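Side-chain contacts in nisin leader peptide-processing serine protease NisP (Lactococcus lactis subsp. lactis, PDB 4MZD), which probably acts as a subtilisin-like serine endopeptidase that removes the leader peptide from the lantibiotic nisin during its biosynthesis: residues D67-Q72 and Y77-G82; G206-I211 and Q257-F262. One frame throughout, in Å; residues are numbered along the deposited sequence. Where two conformers were deposited one is given.

Interaction 1 of 2, residues D67-Q72 and Y77-G82; sequences DFWDYQ and YVTNNG
Thr79 OG1 is held from two directions while the six-membered ring of Trp69 comes up against it. The backbone N of Gly82 donates to Thr79 OG1 at 2.9 Å, with an N-H...O angle of 152°. The hydroxyl also bonds to Met75 O, one helical turn back. Trp69 CH2 lies 3.7 Å from Thr79 OG1, and the oxygen sits in the plane of the indole, at its edge. With chi1 at 63°, OG1 stands between the backbone N and the carbonyl carbon of its own residue, which leaves it facing the turn that follows. The bond from a residue three positions on defines an ST motif, formed where helix 73-79 gives way to a loop through Asn80, whose phi is positive. Further along the same indole edge, Trp69 CZ2 is 3.7 Å from Gly82 N, and Trp69 NE1 is 3.6 Å from Asn81 OD1, too long for a hydrogen bond. The Asn81 amide is tilted only 23° from the plane of the indole, with OD1 near the ring's edge. Trp69 gets there from the 3-10 turn before the helix, its CG anti to the backbone N, and its side chain also touches Met75 and Lys76.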
loop_
_atom_site.group_PDB
_atom_site.type_symbol
_atom_site.label_atom_id
_atom_site.label_comp_id
_atom_site.label_asym_id
_atom_site.label_seq_id
_atom_site.Cartn_x
_atom_site.Cartn_y
_atom_site.Cartn_z
ATOM N N ASP A 67 2.097 -19.642 -15.282
ATOM C CA ASP A 67 1.528 -19.379 -16.598
ATOM C C ASP A 67 1.493 -17.916 -16.989
ATOM O O ASP A 67 1.616 -17.595 -18.169
ATOM C CB ASP A 67 0.107 -19.921 -16.681
ATOM C CG ASP A 67 0.052 -21.420 -16.591
ATOM O OD1 ASP A 67 0.992 -22.087 -17.083
ATOM O OD2 ASP A 67 -0.942 -21.930 -16.038
ATOM N N PHE A 68 1.298 -17.031 -16.016
ATOM C CA PHE A 68 1.067 -15.628 -16.339
ATOM C C PHE A 68 2.247 -14.720 -15.983
ATOM O O PHE A 68 2.132 -13.494 -16.029
ATOM C CB PHE A 68 -0.231 -15.145 -15.682
ATOM C CG PHE A 68 -1.470 -15.873 -16.166
ATOM C CD1 PHE A 68 -1.632 -16.205 -17.504
ATOM C CD2 PHE A 68 -2.473 -16.229 -15.272
ATOM C CE1 PHE A 68 -2.777 -16.871 -17.941
ATOM C CE2 PHE A 68 -3.616 -16.887 -15.707
ATOM C CZ PHE A 68 -3.762 -17.208 -17.041
ATOM N N TRP A 69 3.391 -15.312 -15.656
ATOM C CA TRP A 69 4.586 -14.525 -15.387
ATOM C C TRP A 69 4.886 -13.535 -16.511
ATOM O O TRP A 69 5.288 -12.397 -16.256
ATOM C CB TRP A 69 5.781 -15.451 -15.167
ATOM C CG TRP A 69 7.097 -14.754 -15.121
ATOM C CD1 TRP A 69 8.091 -14.826 -16.052
ATOM C CD2 TRP A 69 7.572 -13.880 -14.093
ATOM N NE1 TRP A 69 9.158 -14.055 -15.665
ATOM C CE2 TRP A 69 8.869 -13.466 -14.463
ATOM C CE3 TRP A 69 7.033 -13.415 -12.890
ATOM C CZ2 TRP A 69 9.632 -12.607 -13.677
ATOM C CZ3 TRP A 69 7.793 -12.558 -12.110
ATOM C CH2 TRP A 69 9.078 -12.165 -12.507
ATOM N N ASP A 70 4.683 -13.956 -17.755
ATOM C CA ASP A 70 4.989 -13.091 -18.890
ATOM C C ASP A 70 4.161 -11.810 -18.921
ATOM O O ASP A 70 4.559 -10.829 -19.550
ATOM C CB ASP A 70 4.827 -13.856 -20.205
ATOM C CG ASP A 70 5.913 -14.891 -20.412
ATOM O OD1 ASP A 70 7.012 -14.713 -19.847
ATOM O OD2 ASP A 70 5.674 -15.873 -21.149
ATOM N N TYR A 71 3.018 -11.817 -18.242
ATOM C CA TYR A 71 2.169 -10.632 -18.161
ATOM C C TYR A 71 2.645 -9.664 -17.082
ATOM O O TYR A 71 2.151 -8.543 -16.997
ATOM C CB TYR A 71 0.722 -11.023 -17.844
ATOM C CG TYR A 71 0.004 -11.778 -18.935
ATOM C CD1 TYR A 71 0.143 -11.411 -20.269
ATOM C CD2 TYR A 71 -0.832 -12.841 -18.631
ATOM C CE1 TYR A 71 -0.517 -12.095 -21.273
ATOM C CE2 TYR A 71 -1.492 -13.534 -19.623
ATOM C CZ TYR A 71 -1.331 -13.160 -20.941
ATOM O OH TYR A 71 -1.993 -13.852 -21.923
ATOM N N GLN A 72 3.597 -10.090 -16.255
ATOM C CA GLN A 72 3.994 -9.324 -15.074
ATOM C C GLN A 72 5.201 -8.422 -15.319
ATOM O O GLN A 72 6.227 -8.544 -14.653
ATOM C CB GLN A 72 4.258 -10.264 -13.899
ATOM C CG GLN A 72 3.052 -11.064 -13.483
ATOM C CD GLN A 72 3.299 -11.781 -12.186
ATOM O OE1 GLN A 72 3.670 -12.952 -12.169
ATOM N NE2 GLN A 72 3.109 -11.077 -11.080
ATOM N N TYR A 77 10.276 -5.907 -13.526
ATOM C CA TYR A 77 11.002 -4.662 -13.316
ATOM C C TYR A 77 11.770 -4.654 -11.986
ATOM O O TYR A 77 12.930 -4.251 -11.925
ATOM C CB TYR A 77 10.034 -3.479 -13.385
ATOM C CG TYR A 77 10.710 -2.134 -13.394
ATOM C CD1 TYR A 77 10.997 -1.491 -14.589
ATOM C CD2 TYR A 77 11.054 -1.499 -12.207
ATOM C CE1 TYR A 77 11.614 -0.251 -14.596
ATOM C CE2 TYR A 77 11.668 -0.270 -12.205
ATOM C CZ TYR A 77 11.947 0.351 -13.404
ATOM O OH TYR A 77 12.566 1.580 -13.396
ATOM N N VAL A 78 11.128 -5.100 -10.915
ATOM C CA VAL A 78 11.759 -5.021 -9.594
ATOM C C VAL A 78 12.595 -6.243 -9.201
ATOM O O VAL A 78 13.370 -6.176 -8.239
ATOM C CB VAL A 78 10.739 -4.712 -8.468
ATOM C CG1 VAL A 78 10.082 -3.363 -8.704
ATOM C CG2 VAL A 78 9.693 -5.813 -8.350
ATOM N N THR A 79 12.449 -7.343 -9.948
ATOM C CA THR A 79 13.160 -8.589 -9.657
ATOM C C THR A 79 14.308 -8.884 -10.628
ATOM O O THR A 79 14.934 -9.934 -10.525
ATOM C CB THR A 79 12.215 -9.817 -9.729
ATOM O OG1 THR A 79 11.718 -9.955 -11.068
ATOM C CG2 THR A 79 11.064 -9.716 -8.732
ATOM N N ASN A 80 14.573 -7.963 -11.551
ATOM C CA ASN A 80 15.501 -8.220 -12.650
ATOM C C ASN A 80 15.071 -9.459 -13.419
ATOM O O ASN A 80 15.824 -10.428 -13.551
ATOM C CB ASN A 80 16.937 -8.370 -12.156
ATOM C CG ASN A 80 17.544 -7.053 -11.745
ATOM O OD1 ASN A 80 16.939 -5.995 -11.928
ATOM N ND2 ASN A 80 18.752 -7.105 -11.200
ATOM N N ASN A 81 13.840 -9.412 -13.914
ATOM C CA ASN A 81 13.263 -10.515 -14.670
ATOM C C ASN A 81 13.472 -11.863 -13.989
ATOM O O ASN A 81 13.923 -12.840 -14.596
ATOM C CB ASN A 81 13.750 -10.533 -16.123
ATOM C CG ASN A 81 12.800 -11.283 -17.035
ATOM O OD1 ASN A 81 11.806 -11.850 -16.575
ATOM N ND2 ASN A 81 13.086 -11.280 -18.334
ATOM N N GLY A 82 13.133 -11.895 -12.707
ATOM C CA GLY A 82 13.109 -13.125 -11.944
ATOM C C GLY A 82 14.368 -13.458 -11.170
ATOM O O GLY A 82 14.363 -14.394 -10.377
#

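Interaction 2 of 2, residues G206-I211 and Q257-F262; sequences GQYLMI and QTMINF
Met259 and Phe262 of helix 256-264 both come to the same side of the Tyr208 phenol ring, at opposite flanks of it. Phe262 CE2 approaches obliquely, near CE2 and CD2, and is 3.7 Å from Tyr208 CE2. In the conformer given, one of two, Met259 CE lies obliquely near CD1 and CE1, 3.8 Å from Tyr208 CD1, a less certain contact. The two aromatic planes are steeply inclined, at 76°, with centroids 5.5 Å apart, an oblique pairing. A second, smaller touch lies further along the strand, where Met210 SD meets Ile260 CD1 at 3.7 Å. Met210 extends with CG anti to the backbone N (chi1 -164°) and bends only at its last torsion, presenting the sulfur. On the outer side of the helix, exposed Gln257 and Asn261 face away from the strand, joined by Gln257 NE2 to Asn261 OD1 at 2.8 Å. Strand 206-210 and helix 257-262, both in the subtilase (peptidase S8) domain, approach to 10.4 Å between axes, their N-to-C directions 107° apart. Since no hydrogen bond links the segments and Tyr208 OH instead bonds to Asp249 and Asn302, direct cohesion rests on apolar packing, with the phenol's polar end satisfied elsewhere.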
loop_
_atom_site.group_PDB
_atom_site.type_symbol
_atom_site.label_atom_id
_atom_site.label_comp_id
_atom_site.label_asym_id
_atom_site.label_seq_id
_atom_site.Cartn_x
_atom_site.Cartn_y
_atom_site.Cartn_z
ATOM N N GLY A 206 -5.140 5.568 2.539
ATOM C CA GLY A 206 -4.751 6.775 3.240
ATOM C C GLY A 206 -5.789 7.867 3.139
ATOM O O GLY A 206 -6.907 7.648 2.670
ATOM N N GLN A 207 -5.410 9.055 3.597
ATOM C CA GLN A 207 -6.301 10.204 3.601
ATOM C C GLN A 207 -5.469 11.468 3.763
ATOM O O GLN A 207 -4.363 11.436 4.322
ATOM C CB GLN A 207 -7.291 10.118 4.764
ATOM C CG GLN A 207 -6.606 10.231 6.115
ATOM C CD GLN A 207 -7.494 9.868 7.294
ATOM O OE1 GLN A 207 -7.196 8.937 8.026
ATOM N NE2 GLN A 207 -8.568 10.613 7.496
ATOM N N TYR A 208 -6.010 12.589 3.303
ATOM C CA TYR A 208 -5.359 13.873 3.531
ATOM C C TYR A 208 -5.885 14.518 4.806
ATOM O O TYR A 208 -7.105 14.594 5.027
ATOM C CB TYR A 208 -5.553 14.822 2.338
ATOM C CG TYR A 208 -5.044 14.217 1.059
ATOM C CD1 TYR A 208 -3.689 13.966 0.884
ATOM C CD2 TYR A 208 -5.915 13.853 0.047
ATOM C CE1 TYR A 208 -3.214 13.369 -0.266
ATOM C CE2 TYR A 208 -5.448 13.257 -1.115
ATOM C CZ TYR A 208 -4.096 13.022 -1.262
ATOM O OH TYR A 208 -3.612 12.426 -2.404
ATOM N N LEU A 209 -4.955 14.979 5.636
ATOM C CA LEU A 209 -5.277 15.649 6.892
ATOM C C LEU A 209 -4.734 17.072 6.854
ATOM O O LEU A 209 -3.569 17.279 6.510
ATOM C CB LEU A 209 -4.633 14.904 8.060
ATOM C CG LEU A 209 -5.033 13.435 8.230
ATOM C CD1 LEU A 209 -4.242 12.798 9.355
ATOM C CD2 LEU A 209 -6.526 13.300 8.490
ATOM N N MET A 210 -5.571 18.046 7.207
ATOM C CA MET A 210 -5.099 19.417 7.381
ATOM C C MET A 210 -4.881 19.592 8.876
ATOM O O MET A 210 -5.841 19.595 9.651
ATOM C CB MET A 210 -6.115 20.428 6.836
ATOM C CG MET A 210 -5.534 21.842 6.622
ATOM S SD MET A 210 -6.677 23.103 5.871
ATOM C CE MET A 210 -7.701 23.480 7.313
ATOM N N ILE A 211 -3.620 19.702 9.281
ATOM C CA ILE A 211 -3.272 19.570 10.694
ATOM C C ILE A 211 -3.017 20.903 11.394
ATOM O O ILE A 211 -2.707 20.931 12.581
ATOM C CB ILE A 211 -2.079 18.610 10.912
ATOM C CG1 ILE A 211 -0.808 19.130 10.231
ATOM C CG2 ILE A 211 -2.429 17.232 10.399
ATOM C CD1 ILE A 211 0.453 18.378 10.638
ATOM N N GLN A 257 0.189 24.730 -1.191
ATOM C CA GLN A 257 -0.902 25.471 -1.808
ATOM C C GLN A 257 -1.695 24.588 -2.767
ATOM O O GLN A 257 -2.917 24.675 -2.841
ATOM C CB GLN A 257 -0.401 26.723 -2.527
ATOM C CG GLN A 257 -1.532 27.558 -3.100
ATOM C CD GLN A 257 -2.470 28.069 -2.022
ATOM O OE1 GLN A 257 -2.048 28.769 -1.101
ATOM N NE2 GLN A 257 -3.747 27.714 -2.127
ATOM N N THR A 258 -0.988 23.736 -3.497
ATOM C CA THR A 258 -1.643 22.832 -4.426
ATOM C C THR A 258 -2.504 21.814 -3.678
ATOM O O THR A 258 -3.585 21.450 -4.139
ATOM C CB THR A 258 -0.624 22.136 -5.343
ATOM O OG1 THR A 258 -0.041 23.110 -6.222
ATOM C CG2 THR A 258 -1.297 21.048 -6.170
ATOM N N MET A 259 -2.035 21.373 -2.514
ATOM C CA MET A 259 -2.810 20.443 -1.693
ATOM C C MET A 259 -4.038 21.126 -1.090
ATOM O O MET A 259 -5.101 20.516 -0.967
ATOM C CB MET A 259 -1.948 19.821 -0.589
ATOM C CG MET A 259 -0.831 18.922 -1.102
ATOM S SD MET A 259 0.021 18.002 0.211
ATOM C CE MET A 259 -0.891 16.453 0.239
ATOM N N ILE A 260 -3.892 22.389 -0.706
ATOM C CA ILE A 260 -5.036 23.150 -0.233
ATOM C C ILE A 260 -6.067 23.326 -1.350
ATOM O O ILE A 260 -7.264 23.138 -1.133
ATOM C CB ILE A 260 -4.606 24.518 0.312
ATOM C CG1 ILE A 260 -3.926 24.339 1.670
ATOM C CG2 ILE A 260 -5.811 25.449 0.446
ATOM C CD1 ILE A 260 -4.876 23.919 2.768
ATOM N N ASN A 261 -5.601 23.688 -2.540
ATOM C CA ASN A 261 -6.499 23.835 -3.681
ATOM C C ASN A 261 -7.252 22.543 -3.969
ATOM O O ASN A 261 -8.434 22.564 -4.305
ATOM C CB ASN A 261 -5.737 24.285 -4.927
ATOM C CG ASN A 261 -5.180 25.682 -4.791
ATOM O OD1 ASN A 261 -5.573 26.435 -3.899
ATOM N ND2 ASN A 261 -4.264 26.043 -5.684
ATOM N N PHE A 262 -6.561 21.417 -3.836
ATOM C CA PHE A 262 -7.194 20.119 -4.015
ATOM C C PHE A 262 -8.279 19.925 -2.954
ATOM O O PHE A 262 -9.411 19.571 -3.273
ATOM C CB PHE A 262 -6.140 19.005 -3.969
ATOM C CG PHE A 262 -6.707 17.617 -4.074
ATOM C CD1 PHE A 262 -6.910 17.020 -5.311
ATOM C CD2 PHE A 262 -7.021 16.899 -2.932
ATOM C CE1 PHE A 262 -7.429 15.735 -5.401
ATOM C CE2 PHE A 262 -7.537 15.617 -3.017
ATOM C CZ PHE A 262 -7.740 15.037 -4.251
#

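How the interactions relate
Interaction 1 and interaction 2 lie on opposite sides of the chain's centre, about 36 Å apart between centres and about 21 Å between nearest atoms, so neither touches the other. Interaction 1 is local and only partly buried: four residues separate its segments, and a 3-10 turn meets the end of the helix it precedes. Interaction 2 is buried and joins a strand of the central sheet to a helix 46 residues further on. Their chemistry follows this difference, since 67-72/77-82 sets one indole edge against polar atoms, whereas 206-211/257-262 meets through methyl, sulfur and aromatic groups. Both lie away from the predicted charge-relay residues Asp100, His147 and Ser353.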